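Alkyl hydroperoxide reductase AhpD (Deinococcus radiodurans R1, PDB 6K40) probably acts as an AhpD-like peroxiredoxin, an all-helical antioxidant enzyme that reduces peroxides and supports resistance to oxidative stress. Local coordinates at residues R79-V84 with E127-M132; A113-V116 with Q122-L125; A102-E105 with D109-K112. All coordinates share one frame; numbering follows the deposited sequence.

Interaction 1. Residues R79-V84 with E127-M132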
loop_
_atom_site.group_PDB
_atom_site.type_symbol
_atom_site.label_atom_id
_atom_site.label_comp_id
_atom_site.label_asym_id
_atom_site.label_seq_id
_atom_site.Cartn_x
_atom_site.Cartn_y
_atom_site.Cartn_z
ATOM N N ARG A 79 0.501 17.143 5.442
ATOM C CA ARG A 79 -0.755 16.909 4.739
ATOM C C ARG A 79 -0.673 15.653 3.884
ATOM O O ARG A 79 -1.621 14.861 3.840
ATOM C CB ARG A 79 -1.104 18.111 3.864
ATOM C CG ARG A 79 -1.553 19.346 4.606
ATOM C CD ARG A 79 -0.930 20.557 3.957
ATOM N NE ARG A 79 -1.863 21.663 3.836
ATOM C CZ ARG A 79 -1.585 22.798 3.207
ATOM N NH1 ARG A 79 -0.398 22.974 2.639
ATOM N NH2 ARG A 79 -2.497 23.758 3.143
ATOM N N GLU A 80 0.461 15.444 3.208
ATOM C CA GLU A 80 0.607 14.245 2.392
ATOM C C GLU A 80 0.745 12.996 3.250
ATOM O O GLU A 80 0.306 11.919 2.838
ATOM C CB GLU A 80 1.805 14.382 1.450
ATOM C CG GLU A 80 1.700 15.543 0.459
ATOM C CD GLU A 80 0.440 15.501 -0.398
ATOM O OE1 GLU A 80 -0.114 14.399 -0.611
ATOM O OE2 GLU A 80 0.012 16.576 -0.874
ATOM N N LEU A 81 1.321 13.118 4.447
ATOM C CA LEU A 81 1.349 11.989 5.370
ATOM C C LEU A 81 -0.068 11.562 5.736
ATOM O O LEU A 81 -0.419 10.372 5.660
ATOM C CB LEU A 81 2.147 12.368 6.618
ATOM C CG LEU A 81 2.295 11.351 7.748
ATOM C CD1 LEU A 81 3.232 10.239 7.329
ATOM C CD2 LEU A 81 2.812 12.031 9.008
ATOM N N LEU A 82 -0.900 12.534 6.114
ATOM C CA LEU A 82 -2.303 12.244 6.399
ATOM C C LEU A 82 -2.999 11.631 5.187
ATOM O O LEU A 82 -3.726 10.634 5.305
ATOM C CB LEU A 82 -3.016 13.523 6.845
ATOM C CG LEU A 82 -2.507 14.149 8.147
ATOM C CD1 LEU A 82 -3.189 15.483 8.417
ATOM C CD2 LEU A 82 -2.710 13.193 9.313
ATOM N N ALA A 83 -2.783 12.220 4.008
ATOM C CA ALA A 83 -3.406 11.724 2.783
ATOM C C ALA A 83 -3.037 10.271 2.522
ATOM O O ALA A 83 -3.896 9.450 2.181
ATOM C CB ALA A 83 -2.982 12.593 1.604
ATOM N N VAL A 84 -1.752 9.944 2.662
ATOM C CA VAL A 84 -1.275 8.597 2.379
ATOM C C VAL A 84 -1.866 7.602 3.367
ATOM O O VAL A 84 -2.318 6.517 2.977
ATOM C CB VAL A 84 0.264 8.579 2.388
ATOM C CG1 VAL A 84 0.786 7.165 2.519
ATOM C CG2 VAL A 84 0.809 9.240 1.127
ATOM N N GLU A 127 7.175 11.737 17.154
ATOM C CA GLU A 127 6.039 11.544 18.048
ATOM C C GLU A 127 4.831 12.311 17.530
ATOM O O GLU A 127 3.684 11.858 17.664
ATOM C CB GLU A 127 6.379 12.022 19.459
ATOM C CG GLU A 127 6.996 11.015 20.407
ATOM C CD GLU A 127 7.866 11.731 21.411
ATOM O OE1 GLU A 127 8.253 11.118 22.429
ATOM O OE2 GLU A 127 8.193 12.904 21.126
ATOM N N ARG A 128 5.082 13.449 16.880
ATOM C CA ARG A 128 3.997 14.204 16.271
ATOM C C ARG A 128 3.406 13.452 15.089
ATOM O O ARG A 128 2.181 13.406 14.930
ATOM C CB ARG A 128 4.503 15.577 15.841
ATOM C CG ARG A 128 3.564 16.311 14.912
ATOM C CD ARG A 128 4.243 17.525 14.339
ATOM N NE ARG A 128 4.014 18.702 15.163
ATOM C CZ ARG A 128 3.410 19.800 14.730
ATOM N NH1 ARG A 128 2.978 19.862 13.478
ATOM N NH2 ARG A 128 3.243 20.833 15.546
ATOM N N GLU A 129 4.258 12.845 14.257
ATOM C CA GLU A 129 3.754 12.061 13.135
ATOM C C GLU A 129 2.954 10.864 13.628
ATOM O O GLU A 129 1.921 10.519 13.048
ATOM C CB GLU A 129 4.909 11.610 12.241
ATOM C CG GLU A 129 5.597 12.747 11.499
ATOM C CD GLU A 129 6.924 12.336 10.885
ATOM O OE1 GLU A 129 7.592 11.435 11.441
ATOM O OE2 GLU A 129 7.305 12.923 9.849
ATOM N N GLN A 130 3.414 10.226 14.708
ATOM C CA GLN A 130 2.676 9.107 15.283
ATOM C C GLN A 130 1.302 9.546 15.767
ATOM O O GLN A 130 0.297 8.875 15.504
ATOM C CB GLN A 130 3.467 8.495 16.435
ATOM C CG GLN A 130 4.688 7.720 16.009
ATOM C CD GLN A 130 5.490 7.226 17.190
ATOM O OE1 GLN A 130 4.969 6.527 18.059
ATOM N NE2 GLN A 130 6.767 7.588 17.231
ATOM N N ALA A 131 1.244 10.663 16.501
ATOM C CA ALA A 131 -0.040 11.162 16.985
ATOM C C ALA A 131 -0.970 11.490 15.825
ATOM O O ALA A 131 -2.155 11.131 15.838
ATOM C CB ALA A 131 0.171 12.386 17.875
ATOM N N MET A 132 -0.447 12.178 14.807
ATOM C CA MET A 132 -1.275 12.548 13.665
ATOM C C MET A 132 -1.771 11.315 12.922
ATOM O O MET A 132 -2.924 11.273 12.481
ATOM C CB MET A 132 -0.497 13.479 12.733
ATOM C CG MET A 132 -0.275 14.867 13.319
ATOM S SD MET A 132 0.701 15.958 12.268
ATOM C CE MET A 132 -0.512 16.396 11.023
#
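Leu82 and Met132 form the tighter half of this contact between helix 76-90 and the first turns of helix 127-141. Their side chains cross at about a right angle, and Leu82 splits its two methyls between different targets. CD1 meets the terminal methyl of Met132, 3.8 Å from CE, whereas CD2 lies over the backbone, 3.7 Å from Met132 O. The bend at the end of the methionine (chi3 76°) carries CE across to the leucine branch. A flexible, unbranched thioether suits this place, because it can be shaped to the leucine it meets. Ala167 and Val170 of helix 161-184 also touch Leu82, while Leu154 packs on Met132, so apolar neighbours add to the packing of this half.

One turn nearer the start of helix 127-141 the contact becomes amphipathic. Leu81 points toward the other helix, and its CD2 touches the methylene part of Glu129, 3.8 Å from CG. Here the glutamate serves as a hydrocarbon arm as far as CG. Beyond it the chain runs on extended; OE2 pairs with Lys112 in a salt bridge, modelled very short, and OE1 accepts from the backbone N of Ser126. Glu129 is partly exposed, whereas both leucines and Met132 are buried, so this is the looser side. No hydrogen bond links the two segments, and Leu81 and Glu129 still have their CA atoms 8.1 Å apart. This is packing between two helices of the all-helical, AhpD-like fold to which the carboxymuconolactone decarboxylase family belongs.

Interaction 2. Residues A113-V116 with Q122-L125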
loop_
_atom_site.group_PDB
_atom_site.type_symbol
_atom_site.label_atom_id
_atom_site.label_comp_id
_atom_site.label_asym_id
_atom_site.label_seq_id
_atom_site.Cartn_x
_atom_site.Cartn_y
_atom_site.Cartn_z
ATOM N N ALA A 113 7.752 6.841 3.196
ATOM C CA ALA A 113 6.480 6.927 2.482
ATOM C C ALA A 113 5.908 5.540 2.221
ATOM O O ALA A 113 4.718 5.291 2.454
ATOM C CB ALA A 113 6.662 7.697 1.175
ATOM N N ASP A 114 6.751 4.617 1.745
ATOM C CA ASP A 114 6.295 3.254 1.490
ATOM C C ASP A 114 5.796 2.592 2.767
ATOM O O ASP A 114 4.769 1.903 2.757
ATOM C CB ASP A 114 7.421 2.419 0.875
ATOM C CG ASP A 114 7.804 2.882 -0.516
ATOM O OD1 ASP A 114 7.034 3.657 -1.120
ATOM O OD2 ASP A 114 8.876 2.466 -1.009
ATOM N N ALA A 115 6.499 2.802 3.883
ATOM C CA ALA A 115 6.086 2.180 5.136
ATOM C C ALA A 115 4.770 2.763 5.634
ATOM O O ALA A 115 3.858 2.024 6.019
ATOM C CB ALA A 115 7.181 2.344 6.191
ATOM N N VAL A 116 4.647 4.093 5.606
ATOM C CA VAL A 116 3.445 4.748 6.108
ATOM C C VAL A 116 2.240 4.406 5.246
ATOM O O VAL A 116 1.112 4.322 5.749
ATOM C CB VAL A 116 3.691 6.270 6.185
ATOM C CG1 VAL A 116 2.396 7.045 6.049
ATOM C CG2 VAL A 116 4.388 6.629 7.481
ATOM N N GLN A 122 4.619 0.663 11.739
ATOM C CA GLN A 122 5.864 0.005 11.371
ATOM C C GLN A 122 6.784 0.921 10.577
ATOM O O GLN A 122 7.647 0.439 9.834
ATOM C CB GLN A 122 5.572 -1.271 10.582
ATOM C CG GLN A 122 4.740 -2.275 11.351
ATOM C CD GLN A 122 4.115 -3.313 10.453
ATOM O OE1 GLN A 122 4.590 -3.558 9.349
ATOM N NE2 GLN A 122 3.040 -3.932 10.922
ATOM N N ALA A 123 6.622 2.228 10.725
ATOM C CA ALA A 123 7.546 3.201 10.176
ATOM C C ALA A 123 8.255 3.892 11.330
ATOM O O ALA A 123 7.804 3.848 12.479
ATOM C CB ALA A 123 6.822 4.231 9.301
ATOM N N GLU A 124 9.372 4.535 11.018
ATOM C CA GLU A 124 10.098 5.311 12.017
ATOM C C GLU A 124 9.624 6.752 11.887
ATOM O O GLU A 124 10.073 7.497 11.015
ATOM C CB GLU A 124 11.604 5.154 11.849
ATOM C CG GLU A 124 12.155 4.018 12.710
ATOM C CD GLU A 124 13.405 3.387 12.141
ATOM O OE1 GLU A 124 13.413 2.149 11.958
ATOM O OE2 GLU A 124 14.383 4.124 11.889
ATOM N N LEU A 125 8.701 7.132 12.765
ATOM C CA LEU A 125 8.001 8.404 12.727
ATOM C C LEU A 125 8.300 9.186 13.999
ATOM O O LEU A 125 8.569 8.602 15.054
ATOM C CB LEU A 125 6.487 8.203 12.599
ATOM C CG LEU A 125 5.968 7.513 11.344
ATOM C CD1 LEU A 125 4.453 7.466 11.386
ATOM C CD2 LEU A 125 6.450 8.253 10.121
#
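A chi1 of 153° in Val116 sets CG1 opposite the backbone N and sends CG2 out toward residues 122-125, where it meets Ala123 and Leu125. Leu125 answers with CG opposite its own carbonyl carbon (chi1 -63°) and an extended chi2, which lays its forked end against the valine. The two side chains cross obliquely: CG2 of Val116 is 3.7 Å from Leu125 CD2 and 4.0 Å from CD1, so one methyl rests against both branches of the leucine. The same CG2 lies 3.9 Å from Ala123 CB.

Two residues before the leucine, the packing is alanine on alanine. Ala115 CB and Ala123 CB point at each other and meet at 3.7 Å. Having only a methyl on each side lets the two backbones come close, with the two CA atoms 5.3 Å apart, as is needed where the loop after helix 110-118 folds back against it. Val116 also packs on Val85 of helix 76-90.

Gln122 adds mainly backbone here, its O being 4.1 Å from Ala115 CB. Its amide bonds the second subunit, where OE1 accepts from Val93 N, and Ala115 also packs on that Val93. With no hydrogen bond between the segments, the return of the loop onto its helix rests on small apolar groups fitting closely, while the Gln122 amide bonds across the dimer interface.

Interaction 3. Residues A102-E105 with D109-K112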
loop_
_atom_site.group_PDB
_atom_site.type_symbol
_atom_site.label_atom_id
_atom_site.label_comp_id
_atom_site.label_asym_id
_atom_site.label_seq_id
_atom_site.Cartn_x
_atom_site.Cartn_y
_atom_site.Cartn_z
ATOM N N ALA A 102 3.491 12.476 -3.951
ATOM C CA ALA A 102 3.630 13.772 -3.291
ATOM C C ALA A 102 4.387 13.652 -1.969
ATOM O O ALA A 102 5.220 14.507 -1.641
ATOM C CB ALA A 102 2.255 14.398 -3.069
ATOM N N LEU A 103 4.108 12.604 -1.192
ATOM C CA LEU A 103 4.796 12.426 0.083
ATOM C C LEU A 103 6.267 12.089 -0.126
ATOM O O LEU A 103 7.128 12.575 0.617
ATOM C CB LEU A 103 4.104 11.343 0.909
ATOM C CG LEU A 103 4.773 10.990 2.241
ATOM C CD1 LEU A 103 4.962 12.235 3.096
ATOM C CD2 LEU A 103 3.960 9.944 2.985
ATOM N N ARG A 104 6.576 11.259 -1.127
ATOM C CA ARG A 104 7.971 10.995 -1.462
ATOM C C ARG A 104 8.697 12.281 -1.826
ATOM O O ARG A 104 9.845 12.495 -1.419
ATOM C CB ARG A 104 8.059 10.000 -2.621
ATOM C CG ARG A 104 7.715 8.569 -2.264
ATOM C CD ARG A 104 8.194 7.611 -3.342
ATOM N NE ARG A 104 7.623 7.915 -4.654
ATOM C CZ ARG A 104 6.449 7.462 -5.084
ATOM N NH1 ARG A 104 5.710 6.683 -4.305
ATOM N NH2 ARG A 104 6.010 7.785 -6.292
ATOM N N GLU A 105 8.036 13.156 -2.587
ATOM C CA GLU A 105 8.659 14.417 -2.975
ATOM C C GLU A 105 8.896 15.316 -1.767
ATOM O O GLU A 105 10.014 15.798 -1.551
ATOM C CB GLU A 105 7.792 15.127 -4.017
ATOM C CG GLU A 105 8.399 16.407 -4.565
ATOM C CD GLU A 105 7.414 17.213 -5.391
ATOM O OE1 GLU A 105 6.370 16.652 -5.791
ATOM O OE2 GLU A 105 7.681 18.409 -5.639
ATOM N N ASP A 109 12.004 10.956 1.716
ATOM C CA ASP A 109 12.248 9.657 2.345
ATOM C C ASP A 109 11.272 8.657 1.732
ATOM O O ASP A 109 10.154 8.489 2.228
ATOM C CB ASP A 109 12.093 9.750 3.862
ATOM C CG ASP A 109 12.701 8.563 4.590
ATOM O OD1 ASP A 109 12.911 7.508 3.952
ATOM O OD2 ASP A 109 12.970 8.688 5.806
ATOM N N ALA A 110 11.699 7.992 0.655
ATOM C CA ALA A 110 10.833 7.023 -0.010
ATOM C C ALA A 110 10.528 5.834 0.891
ATOM O O ALA A 110 9.421 5.288 0.845
ATOM C CB ALA A 110 11.473 6.550 -1.315
ATOM N N VAL A 111 11.496 5.421 1.715
ATOM C CA VAL A 111 11.279 4.298 2.623
ATOM C C VAL A 111 10.155 4.621 3.599
ATOM O O VAL A 111 9.253 3.805 3.835
ATOM C CB VAL A 111 12.585 3.953 3.361
ATOM C CG1 VAL A 111 12.290 3.207 4.661
ATOM C CG2 VAL A 111 13.508 3.150 2.460
ATOM N N LYS A 112 10.194 5.825 4.174
ATOM C CA LYS A 112 9.160 6.255 5.108
ATOM C C LYS A 112 7.798 6.334 4.430
ATOM O O LYS A 112 6.783 5.935 5.013
ATOM C CB LYS A 112 9.552 7.604 5.708
ATOM C CG LYS A 112 8.506 8.275 6.568
ATOM C CD LYS A 112 8.956 9.699 6.861
ATOM C CE LYS A 112 8.052 10.405 7.848
ATOM N NZ LYS A 112 8.413 11.841 7.958
#
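Arg104 gives up the most surface here, and it does so with its hydrocarbon chain. CG stands 4.1 Å from Ala110 CA, and CD lies 4.0 Å from Ala110 CB, so the methylenes pass alongside the alanine. Past CD the chain bends (chi3 -58°) and takes the guanidinium off to the C-terminal residues, where NH2 donates to Gln195 O. A greasy stem with a polar end suits this place, packing on a neighbour while still reaching a backbone carbonyl. Ala110, with no more than a methyl, allows the two backbones to approach to 5.1 Å between the CA atoms of Arg104 and Ala110.

So close an approach belongs to a short connection between two helices, in which helix 93-107 ends and helix 110-118 starts almost at once. Asp109 shares in the contact through its backbone, its N lying 4.1 Å from Arg104 O and bonding Ser107 OG. Its side chain points away and caps its own helix from the N-cap position: OD1 accepts from Lys112 N at 3.2 Å, a nearly straight bond (164° at the hydrogen) arriving from well above the carboxylate plane. Aspartate is apt because its short carboxylate can take up an otherwise unbonded first-turn N-H.

How the interactions relate
Interaction 1 is the most buried of the three and joins helices distant in sequence, whereas interactions 2 and 3 close short turns at the two ends of helix 110-118, where the chain is only partly buried. That helix ties them together: Val116 turns CG1 onto Leu81 and Val84 of helix 76-90, Ala113 packs on Leu103 and Arg104, and Lys112 packs on Leu125. The chemistry follows position: leucine, methionine and a glutamate's methylenes between the helices, small methyls where the loop returns, an arginine stem and an aspartate cap at the helix junction. Glu80, within 79-84 but not touching 127-132, hydrogen-bonds His99 of helix 93-107, a pairing consistent with the Glu-His relay of AhpD relatives.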